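Local structure of probable porin (Pseudomonas aeruginosa, 4FT6) at residues 296-301 with 344-349. The protein probably forms a beta-barrel channel of the OprD family in the outer membrane, through which small solutes pass. Numbering follows the deposited sequence.
Sequences RNFTSA and AWERDV. With C8E ((hydroxyethyloxy)tri(ethyloxy)octane), chain E.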
loop_
_atom_site.group_PDB
_atom_site.type_symbol
_atom_site.label_atom_id
_atom_site.label_comp_id
_atom_site.label_asym_id
_atom_site.label_seq_id
_atom_site.Cartn_x
_atom_site.Cartn_y
_atom_site.Cartn_z
ATOM N N ARG A 296 2.207 0.805 -12.276
ATOM C CA ARG A 296 1.530 2.071 -12.519
ATOM C C ARG A 296 0.150 2.067 -11.832
ATOM O O ARG A 296 -0.441 0.993 -11.606
ATOM C CB ARG A 296 1.385 2.283 -14.028
ATOM C CG ARG A 296 0.874 3.643 -14.426
ATOM C CD ARG A 296 0.802 3.782 -15.919
ATOM N NE ARG A 296 -0.258 4.714 -16.291
ATOM C CZ ARG A 296 -0.156 6.032 -16.177
ATOM N NH1 ARG A 296 0.958 6.570 -15.696
ATOM N NH2 ARG A 296 -1.164 6.811 -16.536
ATOM N N ASN A 297 -0.362 3.250 -11.488
ATOM C CA ASN A 297 -1.632 3.335 -10.765
ATOM C C ASN A 297 -2.731 4.132 -11.510
ATOM O O ASN A 297 -3.841 4.337 -10.996
ATOM C CB ASN A 297 -1.416 3.842 -9.321
ATOM C CG ASN A 297 -0.951 5.275 -9.276
ATOM O OD1 ASN A 297 -0.810 5.926 -10.315
ATOM N ND2 ASN A 297 -0.736 5.791 -8.077
ATOM N N PHE A 298 -2.400 4.559 -12.725
ATOM C CA PHE A 298 -3.360 5.187 -13.629
ATOM C C PHE A 298 -4.027 6.404 -13.007
ATOM O O PHE A 298 -5.244 6.513 -13.001
ATOM C CB PHE A 298 -4.400 4.154 -14.084
ATOM C CG PHE A 298 -3.803 3.023 -14.895
ATOM C CD1 PHE A 298 -3.287 1.891 -14.272
ATOM C CD2 PHE A 298 -3.727 3.105 -16.283
ATOM C CE1 PHE A 298 -2.721 0.851 -15.032
ATOM C CE2 PHE A 298 -3.167 2.067 -17.036
ATOM C CZ PHE A 298 -2.662 0.944 -16.414
ATOM N N THR A 299 -3.215 7.326 -12.506
ATOM C CA THR A 299 -3.727 8.478 -11.766
ATOM C C THR A 299 -3.340 9.824 -12.363
ATOM O O THR A 299 -3.419 10.854 -11.676
ATOM C CB THR A 299 -3.264 8.461 -10.304
ATOM O OG1 THR A 299 -1.839 8.534 -10.271
ATOM C CG2 THR A 299 -3.741 7.206 -9.591
ATOM N N SER A 300 -2.915 9.812 -13.627
ATOM C CA SER A 300 -2.614 11.047 -14.342
ATOM C C SER A 300 -3.876 11.893 -14.503
ATOM O O SER A 300 -4.991 11.357 -14.516
ATOM C CB SER A 300 -2.051 10.734 -15.723
ATOM O OG SER A 300 -0.797 10.118 -15.599
ATOM N N ALA A 301 -3.700 13.207 -14.633
ATOM C CA ALA A 301 -4.832 14.109 -14.815
ATOM C C ALA A 301 -5.753 13.651 -15.955
ATOM O O ALA A 301 -5.309 13.431 -17.086
ATOM C CB ALA A 301 -4.351 15.549 -15.047
ATOM N N ALA A 344 -2.311 4.022 -22.044
ATOM C CA ALA A 344 -1.423 3.044 -21.431
ATOM C C ALA A 344 -2.192 1.770 -21.140
ATOM O O ALA A 344 -3.415 1.797 -20.956
ATOM C CB ALA A 344 -0.814 3.594 -20.152
ATOM N N TRP A 345 -1.482 0.649 -21.118
ATOM C CA TRP A 345 -2.085 -0.587 -20.646
ATOM C C TRP A 345 -1.052 -1.405 -19.892
ATOM O O TRP A 345 0.125 -1.431 -20.267
ATOM C CB TRP A 345 -2.723 -1.397 -21.793
ATOM C CG TRP A 345 -1.758 -1.955 -22.843
ATOM C CD1 TRP A 345 -1.550 -1.467 -24.099
ATOM C CD2 TRP A 345 -0.903 -3.107 -22.713
ATOM N NE1 TRP A 345 -0.617 -2.237 -24.759
ATOM C CE2 TRP A 345 -0.203 -3.247 -23.933
ATOM C CE3 TRP A 345 -0.657 -4.028 -21.687
ATOM C CZ2 TRP A 345 0.727 -4.275 -24.155
ATOM C CZ3 TRP A 345 0.274 -5.038 -21.897
ATOM C CH2 TRP A 345 0.951 -5.159 -23.129
ATOM N N GLU A 346 -1.489 -2.059 -18.820
ATOM C CA GLU A 346 -0.604 -2.888 -18.020
ATOM C C GLU A 346 -1.242 -4.253 -17.850
ATOM O O GLU A 346 -2.462 -4.367 -17.672
ATOM C CB GLU A 346 -0.303 -2.248 -16.653
ATOM C CG GLU A 346 0.558 -3.111 -15.724
ATOM C CD GLU A 346 0.933 -2.411 -14.412
ATOM O OE1 GLU A 346 0.968 -1.154 -14.372
ATOM O OE2 GLU A 346 1.206 -3.120 -13.411
ATOM N N ARG A 347 -0.407 -5.286 -17.920
ATOM C CA ARG A 347 -0.847 -6.672 -17.791
ATOM C C ARG A 347 0.008 -7.287 -16.695
ATOM O O ARG A 347 1.225 -7.405 -16.858
ATOM C CB ARG A 347 -0.615 -7.417 -19.116
ATOM C CG ARG A 347 -0.961 -8.893 -19.079
ATOM C CD ARG A 347 0.224 -9.769 -19.429
ATOM N NE ARG A 347 1.232 -9.719 -18.375
ATOM C CZ ARG A 347 2.351 -10.432 -18.356
ATOM N NH1 ARG A 347 2.637 -11.276 -19.334
ATOM N NH2 ARG A 347 3.186 -10.292 -17.341
ATOM N N ASP A 348 -0.620 -7.652 -15.578
ATOM C CA ASP A 348 0.092 -8.221 -14.435
ATOM C C ASP A 348 -0.199 -9.701 -14.345
ATOM O O ASP A 348 -1.275 -10.134 -14.728
ATOM C CB ASP A 348 -0.374 -7.575 -13.125
ATOM C CG ASP A 348 0.038 -6.120 -12.993
ATOM O OD1 ASP A 348 0.836 -5.639 -13.827
ATOM O OD2 ASP A 348 -0.438 -5.459 -12.036
ATOM N N VAL A 349 0.748 -10.472 -13.822
ATOM C CA VAL A 349 0.531 -11.891 -13.551
ATOM C C VAL A 349 1.154 -12.271 -12.221
ATOM O O VAL A 349 2.333 -12.005 -11.978
ATOM C CB VAL A 349 1.105 -12.798 -14.653
ATOM C CG1 VAL A 349 1.154 -14.251 -14.178
ATOM C CG2 VAL A 349 0.274 -12.682 -15.912
HETATM C C1 C8E E . 6.457 -12.860 -22.659
HETATM C C2 C8E E . 5.384 -13.463 -21.761
HETATM C C3 C8E E . 5.652 -13.148 -20.286
HETATM C C4 C8E E . 6.101 -14.388 -19.518
HETATM C C5 C8E E . 5.106 -14.802 -18.429
HETATM C C6 C8E E . 3.656 -14.597 -18.860
HETATM C C7 C8E E . 2.651 -15.282 -17.932
HETATM C C8 C8E E . 2.971 -16.744 -17.629
HETATM O O9 C8E E . 2.196 -17.193 -16.533
HETATM C C10 C8E E . 1.182 -18.118 -16.873
HETATM C C11 C8E E . 0.445 -18.599 -15.619
HETATM O O12 C8E E . -0.411 -17.586 -15.126
HETATM C C13 C8E E . -1.782 -17.931 -15.163
#
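F298, in the loop between strands 264-274 and 304-313, meets A344 and E346 of strand 342-354 with the rim of its ring. CZ of F298 lies 4.0 Å from CB of E346, and CE2 of F298 is 3.9 Å from O of A344, both partners near the ring plane. CB of A344, 4.2 Å from CE2 of F298, stands to one side of that plane. On the same side, NE of R296 is 3.8 Å above the ring, displaced from its centre. R296 reaches there with CG anti to its own N (chi1 -172°) and the chain extended; its NE lies 4.1 Å from CB of A344.

The polar part of the contact belongs to E346. Its extended side chain leaves the strand toward the loop, the carboxylate turned 33° from the plane of the F298 ring. OE1 of E346 accepts a weak, bent bond from the backbone N of R296 (3.1 Å, 127° at the hydrogen), while OE2 takes the N-H of V295. D348, two residues on and facing the same way, accepts a hydrogen bond from N of Q294 at OD2 and forms a salt bridge there with NE of R327. NH2 of R296 pairs with E303, though its exact position is less certain.

On the outward face, R347 and V349 touch the detergent C8E, with NH1 of R347 3.5 Å from C6 of C8E. The loop thus folds inward and is held by acidic side chains of the inner wall, consistent with the constricting loops of OprD-family porins.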